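Local structure of type III secretion system effector protein ExoU (Pseudomonas fluorescens, 4QMK) at residues A[229-234]-A[261-266]; A[183-188]-A[273-278]; A[108-113]-A[241-246]. The protein probably acts as a patatin-like phospholipase toxin, delivered by type III secretion and brought to the plasma membrane by a domain that binds phosphatidylinositol 4,5-bisphosphate. All coordinates share one frame; numbering follows the deposited sequence.

Interaction 1 (A[229-234]-A[261-266]); sequences DLEVLS and NANLTP
Glu231 and Ala262 bring the two backbones together, with 6.7 Å between Glu231 CA and Ala262 CA. Segment 229-234 is regular helix, whereas 261-266 is a compact loop: residues 262-264 adopt helical phi/psi values without the regular bonding of a helix. The loop is braced from its start, since Asn261 OD1 accepts from Leu264 N at 2.9 Å with an N-H...O angle of 168°, an Asx motif. Asn261 O adds a second grip by accepting from both the backbone N and the hydroxyl of Thr265. On the helix, Ser234 OG donates to Glu231 O at 2.7 Å, a bond one turn back along the chain.

Across the gap the contact is small, burying 93 Å² in all. Glu231 carries it: CG lies anti to the backbone N (chi1 169°) and the chain stays extended beyond, which brings OE2 alongside the Ala262 methyl, 3.8 Å from Ala262 CB. The base of the same side chain also touches this methyl, with Glu231 CB 4.1 Å from Ala262 CB. Water 1 donates to Glu231 OE1 at 2.9 Å and, more weakly, to Ala262 O at 3.5 Å, so a water link, weak on the loop side, runs beside the methyl contact.

The pair lies at the surface of the patatin-like region. Helix 227-236 rests on helix 210-221 and, through Leu230, on strand 242-251; the loop leads from strand 254-260 to helix 270-278, and a backbone hydrogen bond ties Pro266 to Arg228 near the start of helix 227-236.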
ATOM      1  N   ASP A 229       8.630  -9.512  -4.424  1.00 42.57           N
ATOM      2  CA  ASP A 229       8.885 -10.461  -5.482  1.00 43.70           C
ATOM      3  C   ASP A 229       9.977 -11.369  -5.060  1.00 40.81           C
ATOM      4  O   ASP A 229       9.900 -12.578  -5.265  1.00 42.59           O
ATOM      5  CB  ASP A 229       9.336  -9.771  -6.773  1.00 50.17           C
ATOM      6  CG  ASP A 229       8.236  -9.032  -7.448  1.00 57.55           C
ATOM      7  OD1 ASP A 229       7.056  -9.435  -7.273  1.00 68.48           O
ATOM      8  OD2 ASP A 229       8.537  -8.029  -8.138  1.00 61.28           O
ATOM      9  N   LEU A 230      11.044 -10.773  -4.542  1.00 38.06           N
ATOM     10  CA  LEU A 230      12.185 -11.541  -4.101  1.00 37.87           C
ATOM     11  C   LEU A 230      11.785 -12.588  -3.065  1.00 36.76           C
ATOM     12  O   LEU A 230      12.071 -13.749  -3.242  1.00 38.08           O
ATOM     13  CB  LEU A 230      13.292 -10.607  -3.587  1.00 38.94           C
ATOM     14  CG  LEU A 230      14.103  -9.866  -4.667  1.00 37.85           C
ATOM     15  CD1 LEU A 230      15.242  -9.086  -4.044  1.00 39.00           C
ATOM     16  CD2 LEU A 230      14.690 -10.821  -5.667  1.00 35.79           C
ATOM     17  N   GLU A 231      11.066 -12.186  -2.029  1.00 39.01           N
ATOM     18  CA  GLU A 231      10.579 -13.131  -1.018  1.00 47.18           C
ATOM     19  C   GLU A 231       9.821 -14.317  -1.645  1.00 45.90           C
ATOM     20  O   GLU A 231      10.105 -15.469  -1.343  1.00 47.61           O
ATOM     21  CB  GLU A 231       9.659 -12.415  -0.034  1.00 53.21           C
ATOM     22  CG  GLU A 231       8.877 -13.314   0.915  1.00 64.08           C
ATOM     23  CD  GLU A 231       7.668 -12.575   1.490  1.00 83.48           C
ATOM     24  OE1 GLU A 231       6.666 -12.402   0.749  1.00 91.81           O
ATOM     25  OE2 GLU A 231       7.713 -12.168   2.681  1.00 88.64           O
ATOM     26  N   VAL A 232       8.842 -14.013  -2.484  1.00 43.02           N
ATOM     27  CA  VAL A 232       8.037 -15.025  -3.182  1.00 45.27           C
ATOM     28  C   VAL A 232       8.879 -15.945  -4.068  1.00 46.61           C
ATOM     29  O   VAL A 232       8.784 -17.185  -3.992  1.00 47.78           O
ATOM     30  CB  VAL A 232       6.972 -14.357  -4.056  1.00 44.55           C
ATOM     31  CG1 VAL A 232       6.358 -15.366  -5.002  1.00 48.70           C
ATOM     32  CG2 VAL A 232       5.888 -13.717  -3.183  1.00 45.43           C
ATOM     33  N   LEU A 233       9.737 -15.330  -4.868  1.00 43.78           N
ATOM     34  CA  LEU A 233      10.603 -16.067  -5.737  1.00 41.45           C
ATOM     35  C   LEU A 233      11.569 -16.977  -4.993  1.00 42.59           C
ATOM     36  O   LEU A 233      11.872 -18.071  -5.478  1.00 40.25           O
ATOM     37  CB  LEU A 233      11.401 -15.089  -6.574  1.00 41.76           C
ATOM     38  CG  LEU A 233      10.653 -14.374  -7.663  1.00 41.13           C
ATOM     39  CD1 LEU A 233      11.597 -13.431  -8.392  1.00 42.04           C
ATOM     40  CD2 LEU A 233      10.068 -15.387  -8.620  1.00 44.10           C
ATOM     41  N   SER A 234      12.088 -16.515  -3.844  1.00 42.14           N
ATOM     42  CA  SER A 234      13.047 -17.321  -3.040  1.00 44.41           C
ATOM     43  C   SER A 234      12.448 -18.648  -2.547  1.00 47.92           C
ATOM     44  O   SER A 234      13.164 -19.622  -2.369  1.00 53.82           O
ATOM     45  CB  SER A 234      13.609 -16.530  -1.838  1.00 42.67           C
ATOM     46  OG  SER A 234      12.642 -16.358  -0.793  1.00 40.71           O
ATOM     47  N   ASN A 261      12.667  -3.712   3.200  1.00 23.00           N
ATOM     48  CA  ASN A 261      12.586  -5.168   3.075  1.00 24.53           C
ATOM     49  C   ASN A 261      11.124  -5.619   2.816  1.00 26.67           C
ATOM     50  O   ASN A 261      10.213  -4.781   2.724  1.00 26.31           O
ATOM     51  CB  ASN A 261      13.140  -5.844   4.320  1.00 26.35           C
ATOM     52  CG  ASN A 261      12.338  -5.515   5.605  1.00 27.77           C
ATOM     53  OD1 ASN A 261      11.144  -5.151   5.576  1.00 27.58           O
ATOM     54  ND2 ASN A 261      13.013  -5.627   6.725  1.00 25.80           N
ATOM     55  N   ALA A 262      10.880  -6.918   2.732  1.00 28.81           N
ATOM     56  CA  ALA A 262       9.536  -7.389   2.360  1.00 31.69           C
ATOM     57  C   ALA A 262       8.475  -7.089   3.405  1.00 36.98           C
ATOM     58  O   ALA A 262       7.292  -6.954   3.078  1.00 40.22           O
ATOM     59  CB  ALA A 262       9.548  -8.859   2.042  1.00 31.47           C
ATOM     60  N   ASN A 263       8.888  -6.967   4.654  0.50 39.73           N
ATOM     61  CA  ASN A 263       7.938  -6.704   5.716  0.50 42.35           C
ATOM     62  C   ASN A 263       7.497  -5.228   5.838  0.50 41.85           C
ATOM     63  O   ASN A 263       6.304  -4.950   5.992  0.50 44.67           O
ATOM     64  CB  ASN A 263       8.472  -7.284   7.027  0.50 46.03           C
ATOM     65  CG  ASN A 263       8.439  -8.821   7.039  0.50 52.82           C
ATOM     66  OD1 ASN A 263       8.081  -9.470   6.034  0.50 55.14           O
ATOM     67  ND2 ASN A 263       8.820  -9.409   8.169  0.50 54.00           N
ATOM     68  N   LEU A 264       8.422  -4.279   5.709  1.00 38.60           N
ATOM     69  CA  LEU A 264       8.068  -2.851   5.824  1.00 36.56           C
ATOM     70  C   LEU A 264       7.680  -2.171   4.520  1.00 37.51           C
ATOM     71  O   LEU A 264       6.887  -1.211   4.524  1.00 38.66           O
ATOM     72  CB  LEU A 264       9.258  -2.079   6.391  1.00 36.21           C
ATOM     73  CG  LEU A 264       9.668  -2.263   7.847  1.00 36.11           C
ATOM     74  CD1 LEU A 264      11.164  -2.053   8.028  1.00 34.80           C
ATOM     75  CD2 LEU A 264       8.873  -1.305   8.723  1.00 36.49           C
ATOM     76  N   THR A 265       8.290  -2.618   3.413  1.00 37.78           N
ATOM     77  CA  THR A 265       8.167  -1.945   2.100  1.00 36.04           C
ATOM     78  C   THR A 265       8.097  -2.995   0.985  1.00 36.59           C
ATOM     79  O   THR A 265       8.852  -2.940   0.020  1.00 33.53           O
ATOM     80  CB  THR A 265       9.383  -1.036   1.849  1.00 34.71           C
ATOM     81  OG1 THR A 265      10.585  -1.830   1.671  1.00 31.96           O
ATOM     82  CG2 THR A 265       9.589  -0.142   3.013  1.00 34.62           C
ATOM     83  N   PRO A 266       7.129  -3.919   1.098  1.00 37.55           N
ATOM     84  CA  PRO A 266       6.992  -5.010   0.178  1.00 35.80           C
ATOM     85  C   PRO A 266       6.937  -4.604  -1.279  1.00 38.92           C
ATOM     86  O   PRO A 266       7.589  -5.245  -2.118  1.00 39.53           O
ATOM     87  CB  PRO A 266       5.678  -5.659   0.589  1.00 36.92           C
ATOM     88  CG  PRO A 266       4.907  -4.607   1.303  1.00 38.17           C
ATOM     89  CD  PRO A 266       5.964  -3.817   2.007  1.00 39.19           C
TER
HETATM   90  O   HOH W   1       5.824  -9.843   1.790  1.00 45.72           O

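Interaction 2 (A[183-188]-A[273-278]); sequences PLEDLI and AALISG
Glu185 and Leu275 meet at a slant: the leucine side chain heads for the opposing helix, while the glutamate reaches across its path. A chi1 of -180° turns the Glu185 chain away from its own backbone N, and in extended form it lays OE1 against one leucine methyl, 3.4 Å from Leu275 CD2. The other methyl takes a different neighbour, CD1 lying 4.3 Å from Leu184 CD2, so the leucine fork is shared between consecutive residues of helix 183-188. One turn further on, Ile188 presents the end of its longer branch to a small side chain, CD1 lying 4.0 Å from Ala274 CB.

The short axes approach to 9.4 Å and run at 140° to each other, closer to antiparallel than to perpendicular. All five touching residues are buried. The carboxylate is nevertheless provided for, because Glu185 OE2 forms salt bridges with Arg272 and Arg189; these probably stabilise its charge beside the apolar leucine.

This is helix-on-helix packing in a layered alpha/beta fold of the patatin clan: helix 270-278 rests on strands 242-251 and 254-260, and helix 183-201 packs against both it and helix 107-114.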
ATOM      1  N   PRO A 183      21.098   6.772 -13.570  1.00 60.50           N
ATOM      2  CA  PRO A 183      21.993   5.714 -14.033  1.00 62.59           C
ATOM      3  C   PRO A 183      22.084   4.464 -13.156  1.00 57.25           C
ATOM      4  O   PRO A 183      21.951   3.337 -13.643  1.00 56.35           O
ATOM      5  CB  PRO A 183      23.357   6.426 -14.099  1.00 63.30           C
ATOM      6  CG  PRO A 183      23.131   7.805 -13.542  1.00 61.16           C
ATOM      7  CD  PRO A 183      21.701   8.090 -13.788  1.00 59.69           C
ATOM      8  N   LEU A 184      22.302   4.673 -11.873  1.00 57.90           N
ATOM      9  CA  LEU A 184      22.544   3.582 -10.955  1.00 55.49           C
ATOM     10  C   LEU A 184      21.325   2.707 -10.761  1.00 52.56           C
ATOM     11  O   LEU A 184      21.377   1.504 -10.877  1.00 49.99           O
ATOM     12  CB  LEU A 184      22.964   4.154  -9.612  1.00 61.55           C
ATOM     13  CG  LEU A 184      23.486   3.131  -8.584  1.00 65.66           C
ATOM     14  CD1 LEU A 184      24.791   2.513  -9.047  1.00 65.55           C
ATOM     15  CD2 LEU A 184      23.647   3.802  -7.218  1.00 66.22           C
ATOM     16  N   GLU A 185      20.218   3.336 -10.463  1.00 48.24           N
ATOM     17  CA  GLU A 185      18.995   2.652 -10.225  1.00 48.74           C
ATOM     18  C   GLU A 185      18.523   1.837 -11.448  1.00 50.56           C
ATOM     19  O   GLU A 185      17.919   0.753 -11.306  1.00 50.88           O
ATOM     20  CB  GLU A 185      18.026   3.770  -9.819  1.00 53.41           C
ATOM     21  CG  GLU A 185      16.614   3.420  -9.486  1.00 62.67           C
ATOM     22  CD  GLU A 185      15.754   4.658  -9.213  1.00 67.74           C
ATOM     23  OE1 GLU A 185      16.292   5.786  -9.251  1.00 71.71           O
ATOM     24  OE2 GLU A 185      14.527   4.512  -8.955  1.00 68.30           O
ATOM     25  N   ASP A 186      18.843   2.333 -12.642  1.00 50.52           N
ATOM     26  CA  ASP A 186      18.489   1.674 -13.900  1.00 51.94           C
ATOM     27  C   ASP A 186      19.370   0.444 -14.130  1.00 52.15           C
ATOM     28  O   ASP A 186      18.870  -0.668 -14.375  1.00 48.24           O
ATOM     29  CB  ASP A 186      18.688   2.624 -15.077  1.00 60.86           C
ATOM     30  CG  ASP A 186      17.806   3.877 -14.999  1.00 66.67           C
ATOM     31  OD1 ASP A 186      16.840   3.925 -14.178  1.00 59.16           O
ATOM     32  OD2 ASP A 186      18.096   4.816 -15.795  1.00 79.67           O
ATOM     33  N   LEU A 187      20.685   0.650 -14.068  1.00 48.47           N
ATOM     34  CA  LEU A 187      21.620  -0.446 -14.167  1.00 49.60           C
ATOM     35  C   LEU A 187      21.185  -1.586 -13.237  1.00 49.93           C
ATOM     36  O   LEU A 187      21.007  -2.717 -13.671  1.00 48.55           O
ATOM     37  CB  LEU A 187      22.994   0.026 -13.778  1.00 51.10           C
ATOM     38  CG  LEU A 187      23.948  -1.161 -13.559  1.00 57.85           C
ATOM     39  CD1 LEU A 187      25.001  -1.212 -14.658  1.00 64.89           C
ATOM     40  CD2 LEU A 187      24.660  -1.117 -12.205  1.00 60.47           C
ATOM     41  N   ILE A 188      21.001  -1.271 -11.959  1.00 49.25           N
ATOM     42  CA  ILE A 188      20.570  -2.262 -10.999  1.00 48.88           C
ATOM     43  C   ILE A 188      19.265  -2.904 -11.461  1.00 47.92           C
ATOM     44  O   ILE A 188      19.138  -4.127 -11.476  1.00 46.94           O
ATOM     45  CB  ILE A 188      20.373  -1.656  -9.581  1.00 51.32           C
ATOM     46  CG1 ILE A 188      21.699  -1.128  -9.044  1.00 57.25           C
ATOM     47  CG2 ILE A 188      19.864  -2.689  -8.566  1.00 47.92           C
ATOM     48  CD1 ILE A 188      21.576  -0.509  -7.658  1.00 60.31           C
ATOM     49  N   ALA A 273      15.386   1.646  -3.682  1.00 35.69           N
ATOM     50  CA  ALA A 273      15.756   1.437  -2.289  1.00 33.50           C
ATOM     51  C   ALA A 273      17.238   1.563  -2.094  1.00 33.75           C
ATOM     52  O   ALA A 273      17.699   2.105  -1.074  1.00 29.69           O
ATOM     53  CB  ALA A 273      15.357   0.048  -1.840  1.00 34.77           C
ATOM     54  N   ALA A 274      17.976   0.976  -3.035  1.00 30.06           N
ATOM     55  CA  ALA A 274      19.429   0.955  -2.997  1.00 29.17           C
ATOM     56  C   ALA A 274      20.016   2.332  -3.260  1.00 31.33           C
ATOM     57  O   ALA A 274      21.052   2.689  -2.702  1.00 32.13           O
ATOM     58  CB  ALA A 274      19.961  -0.020  -4.042  1.00 31.36           C
ATOM     59  N   LEU A 275      19.377   3.097  -4.132  1.00 32.51           N
ATOM     60  CA  LEU A 275      19.838   4.426  -4.406  1.00 35.31           C
ATOM     61  C   LEU A 275      19.704   5.263  -3.136  1.00 35.53           C
ATOM     62  O   LEU A 275      20.616   6.028  -2.784  1.00 34.57           O
ATOM     63  CB  LEU A 275      19.010   5.047  -5.525  1.00 38.41           C
ATOM     64  CG  LEU A 275      19.232   6.539  -5.814  1.00 41.34           C
ATOM     65  CD1 LEU A 275      20.566   6.753  -6.525  1.00 44.15           C
ATOM     66  CD2 LEU A 275      18.099   7.023  -6.710  1.00 45.46           C
ATOM     67  N   ILE A 276      18.536   5.140  -2.489  1.00 34.44           N
ATOM     68  CA  ILE A 276      18.211   5.916  -1.288  1.00 36.74           C
ATOM     69  C   ILE A 276      19.229   5.547  -0.233  1.00 33.22           C
ATOM     70  O   ILE A 276      19.827   6.398   0.445  1.00 29.84           O
ATOM     71  CB  ILE A 276      16.845   5.516  -0.687  1.00 40.07           C
ATOM     72  CG1 ILE A 276      15.730   5.541  -1.733  1.00 39.91           C
ATOM     73  CG2 ILE A 276      16.524   6.372   0.547  1.00 42.45           C
ATOM     74  CD1 ILE A 276      14.893   6.758  -1.759  1.00 41.67           C
ATOM     75  N   SER A 277      19.423   4.255  -0.116  1.00 29.01           N
ATOM     76  CA  SER A 277      20.308   3.750   0.874  1.00 31.01           C
ATOM     77  C   SER A 277      21.657   4.363   0.747  1.00 30.66           C
ATOM     78  O   SER A 277      22.231   4.807   1.711  1.00 30.92           O
ATOM     79  CB  SER A 277      20.385   2.244   0.752  1.00 33.57           C
ATOM     80  OG  SER A 277      21.353   1.734   1.616  1.00 42.93           O
ATOM     81  N   GLY A 278      22.170   4.413  -0.469  1.00 35.43           N
ATOM     82  CA  GLY A 278      23.494   4.934  -0.689  1.00 33.40           C
ATOM     83  C   GLY A 278      23.638   6.435  -0.512  1.00 34.88           C
ATOM     84  O   GLY A 278      24.721   6.912  -0.279  1.00 35.76           O
TER

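Interaction 3 (A[108-113]-A[241-246]); sequences ICAALL and KQLNIT
Apolar packing between Leu243 and the neighbouring alanines Ala110 and Ala111 forms the centre of this buried contact. The Leu243 side chain leaves the strand toward the helix, and a chi1 of 173° swings CG to the carbonyl side, opposite the backbone N, from where its two methyls go to different residues. Leu243 CD1 sits 3.7 Å from Ala110 CB and 3.7 Å from Ala110 O. Leu243 CD2 lies against the next residue, 3.9 Å from Ala111 CA and 4.0 Å from Ala111 CB. Such small side chains let the helix backbone itself come near the leucine: Ala111 CA and Leu243 CA are 6.8 Å apart.

The second kind of contact sets alkyl against carbonyl. Lys241 starts toward the helix, and its CD lies 4.1 Å from Leu113 O, after which the chain leads away. Its bends at chi2 (80°) and chi4 (64°) carry NZ to another set of acceptors, the carbonyls of Val97 and Pro238. Thus the aliphatic part of the lysine packs by the end of the helix while the probably charged ammonium is bound by backbone oxygens.

Backbone bonding fixes the surroundings. Gln242 and Asn244 pair with strand 99-103, and Lys241 bonds to Ala114. Helix 107-114 follows strand 99-103 through a Gly-x-Ser-x-Gly turn, consistent with the nucleophile elbow of patatin-like enzymes, and lies over strand 242-251, the parallel neighbour of strand 99-103 in the mixed sheet. Helix 183-201 packs against helix 107-114 through Ala111 and Ile108, and helix 270-278 adjoins Leu243 and Ile245.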
ATOM      1  N   ILE A 108      23.623  -1.887  -3.272  1.00 31.64           N
ATOM      2  CA  ILE A 108      23.743  -2.211  -4.696  1.00 34.32           C
ATOM      3  C   ILE A 108      24.133  -3.671  -4.906  1.00 33.39           C
ATOM      4  O   ILE A 108      23.443  -4.439  -5.602  1.00 34.97           O
ATOM      5  CB  ILE A 108      24.866  -1.403  -5.338  1.00 37.68           C
ATOM      6  CG1 ILE A 108      24.606   0.085  -5.231  1.00 40.80           C
ATOM      7  CG2 ILE A 108      25.058  -1.813  -6.797  1.00 42.86           C
ATOM      8  CD1 ILE A 108      25.811   0.909  -5.648  1.00 47.07           C
ATOM      9  N   CYS A 109      25.226  -4.046  -4.268  1.00 31.64           N
ATOM     10  CA  CYS A 109      25.756  -5.353  -4.370  1.00 34.88           C
ATOM     11  C   CYS A 109      24.733  -6.337  -3.824  1.00 36.18           C
ATOM     12  O   CYS A 109      24.388  -7.333  -4.480  1.00 40.68           O
ATOM     13  CB  CYS A 109      27.137  -5.294  -3.688  1.00 40.79           C
ATOM     14  SG  CYS A 109      28.216  -3.899  -4.133  1.00 53.61           S
ATOM     15  N   ALA A 110      24.172  -6.048  -2.652  1.00 32.50           N
ATOM     16  CA  ALA A 110      23.216  -6.928  -2.077  1.00 31.07           C
ATOM     17  C   ALA A 110      22.071  -7.157  -3.040  1.00 30.73           C
ATOM     18  O   ALA A 110      21.629  -8.272  -3.204  1.00 28.86           O
ATOM     19  CB  ALA A 110      22.697  -6.367  -0.796  1.00 33.53           C
ATOM     20  N   ALA A 111      21.599  -6.100  -3.685  1.00 29.48           N
ATOM     21  CA  ALA A 111      20.501  -6.259  -4.618  1.00 29.75           C
ATOM     22  C   ALA A 111      20.913  -7.151  -5.799  1.00 32.11           C
ATOM     23  O   ALA A 111      20.162  -8.077  -6.189  1.00 30.53           O
ATOM     24  CB  ALA A 111      19.977  -4.930  -5.089  1.00 28.32           C
ATOM     25  N   LEU A 112      22.113  -6.933  -6.338  1.00 31.92           N
ATOM     26  CA  LEU A 112      22.541  -7.767  -7.466  1.00 32.61           C
ATOM     27  C   LEU A 112      22.602  -9.233  -7.061  1.00 32.74           C
ATOM     28  O   LEU A 112      22.125 -10.108  -7.770  1.00 36.18           O
ATOM     29  CB  LEU A 112      23.869  -7.293  -8.013  1.00 32.67           C
ATOM     30  CG  LEU A 112      23.849  -5.905  -8.678  1.00 32.69           C
ATOM     31  CD1 LEU A 112      25.208  -5.547  -9.264  1.00 33.34           C
ATOM     32  CD2 LEU A 112      22.798  -5.869  -9.760  1.00 33.17           C
ATOM     33  N   LEU A 113      23.138  -9.508  -5.891  1.00 33.18           N
ATOM     34  CA  LEU A 113      23.239 -10.909  -5.425  1.00 33.24           C
ATOM     35  C   LEU A 113      21.892 -11.521  -5.065  1.00 31.80           C
ATOM     36  O   LEU A 113      21.653 -12.644  -5.378  1.00 34.52           O
ATOM     37  CB  LEU A 113      24.202 -11.046  -4.253  1.00 31.38           C
ATOM     38  CG  LEU A 113      25.668 -10.745  -4.555  1.00 32.67           C
ATOM     39  CD1 LEU A 113      26.548 -10.701  -3.318  1.00 33.12           C
ATOM     40  CD2 LEU A 113      26.202 -11.785  -5.495  1.00 35.23           C
ATOM     41  N   LYS A 241      17.324 -14.606  -3.495  1.00 36.07           N
ATOM     42  CA  LYS A 241      17.349 -14.436  -2.062  1.00 34.91           C
ATOM     43  C   LYS A 241      16.459 -13.323  -1.563  1.00 33.99           C
ATOM     44  O   LYS A 241      16.233 -12.353  -2.246  1.00 36.20           O
ATOM     45  CB  LYS A 241      18.753 -14.052  -1.677  1.00 34.49           C
ATOM     46  CG  LYS A 241      19.741 -15.185  -1.622  1.00 36.56           C
ATOM     47  CD  LYS A 241      20.297 -15.645  -2.940  1.00 37.13           C
ATOM     48  CE  LYS A 241      21.320 -16.769  -2.759  1.00 35.05           C
ATOM     49  NZ  LYS A 241      20.768 -18.031  -2.181  1.00 34.19           N
ATOM     50  N   GLN A 242      15.997 -13.403  -0.343  1.00 34.40           N
ATOM     51  CA  GLN A 242      15.287 -12.239   0.190  1.00 35.91           C
ATOM     52  C   GLN A 242      16.308 -11.150   0.379  1.00 31.51           C
ATOM     53  O   GLN A 242      17.514 -11.436   0.465  1.00 29.44           O
ATOM     54  CB  GLN A 242      14.622 -12.536   1.500  1.00 36.75           C
ATOM     55  CG  GLN A 242      13.633 -13.661   1.416  1.00 38.58           C
ATOM     56  CD  GLN A 242      13.128 -14.018   2.768  1.00 40.55           C
ATOM     57  OE1 GLN A 242      12.812 -13.155   3.578  1.00 43.46           O
ATOM     58  NE2 GLN A 242      13.100 -15.281   3.048  1.00 45.04           N
ATOM     59  N   LEU A 243      15.846  -9.915   0.459  1.00 29.53           N
ATOM     60  CA  LEU A 243      16.777  -8.794   0.511  1.00 27.27           C
ATOM     61  C   LEU A 243      16.389  -7.794   1.561  1.00 25.93           C
ATOM     62  O   LEU A 243      15.204  -7.475   1.684  1.00 24.59           O
ATOM     63  CB  LEU A 243      16.807  -8.105  -0.844  1.00 27.56           C
ATOM     64  CG  LEU A 243      17.607  -6.795  -0.984  1.00 29.28           C
ATOM     65  CD1 LEU A 243      19.087  -7.060  -0.805  1.00 31.29           C
ATOM     66  CD2 LEU A 243      17.363  -6.201  -2.345  1.00 28.41           C
ATOM     67  N   ASN A 244      17.394  -7.321   2.309  1.00 24.34           N
ATOM     68  CA  ASN A 244      17.273  -6.183   3.199  1.00 24.93           C
ATOM     69  C   ASN A 244      18.237  -5.146   2.754  1.00 25.45           C
ATOM     70  O   ASN A 244      19.428  -5.387   2.690  1.00 25.59           O
ATOM     71  CB  ASN A 244      17.743  -6.514   4.595  1.00 31.05           C
ATOM     72  CG  ASN A 244      16.763  -7.269   5.334  1.00 31.42           C
ATOM     73  OD1 ASN A 244      15.802  -6.728   5.803  1.00 39.47           O
ATOM     74  ND2 ASN A 244      16.965  -8.536   5.418  1.00 36.56           N
ATOM     75  N   ILE A 245      17.747  -3.956   2.544  1.00 27.38           N
ATOM     76  CA  ILE A 245      18.584  -2.850   2.289  1.00 27.22           C
ATOM     77  C   ILE A 245      18.461  -1.915   3.501  1.00 31.44           C
ATOM     78  O   ILE A 245      17.360  -1.587   3.962  1.00 33.78           O
ATOM     79  CB  ILE A 245      18.186  -2.184   1.000  1.00 26.73           C
ATOM     80  CG1 ILE A 245      18.550  -3.117  -0.102  1.00 28.95           C
ATOM     81  CG2 ILE A 245      18.918  -0.847   0.842  1.00 28.53           C
ATOM     82  CD1 ILE A 245      18.494  -2.489  -1.485  1.00 32.00           C
ATOM     83  N   THR A 246      19.598  -1.488   4.008  1.00 36.11           N
ATOM     84  CA  THR A 246      19.646  -0.732   5.242  1.00 43.77           C
ATOM     85  C   THR A 246      20.542   0.456   5.169  1.00 40.24           C
ATOM     86  O   THR A 246      21.416   0.529   4.334  1.00 45.18           O
ATOM     87  CB  THR A 246      20.176  -1.665   6.335  1.00 48.20           C
ATOM     88  OG1 THR A 246      19.237  -2.738   6.479  1.00 53.65           O
ATOM     89  CG2 THR A 246      20.286  -0.966   7.645  1.00 55.33           C
TER

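How the interactions relate
Interaction 3 touches both others, its centre 11 Å from each, whereas interactions 1 and 2 do not touch (centres 17 Å apart, nearest atoms about 6 Å). Toward interaction 1, Asn261 ND2 probably hydrogen-bonds to Asn244 OD1 (3.1 Å), and Leu230 CD1 packs on Leu243 CB (3.7 Å). Toward interaction 2, Ile188 CD1 meets Ile108 CG2 (3.8 Å), and Ser277 OG lies within bonding distance of Thr246 O (3.0 Å) and also of Ser104 O, its one proton shared or alternating between them. Ser104 belongs to the probable nucleophile elbow; Ala110 touches this motif and Ala274 lies near it, so interactions 2 and 3 lie close to the probable nucleophile turn.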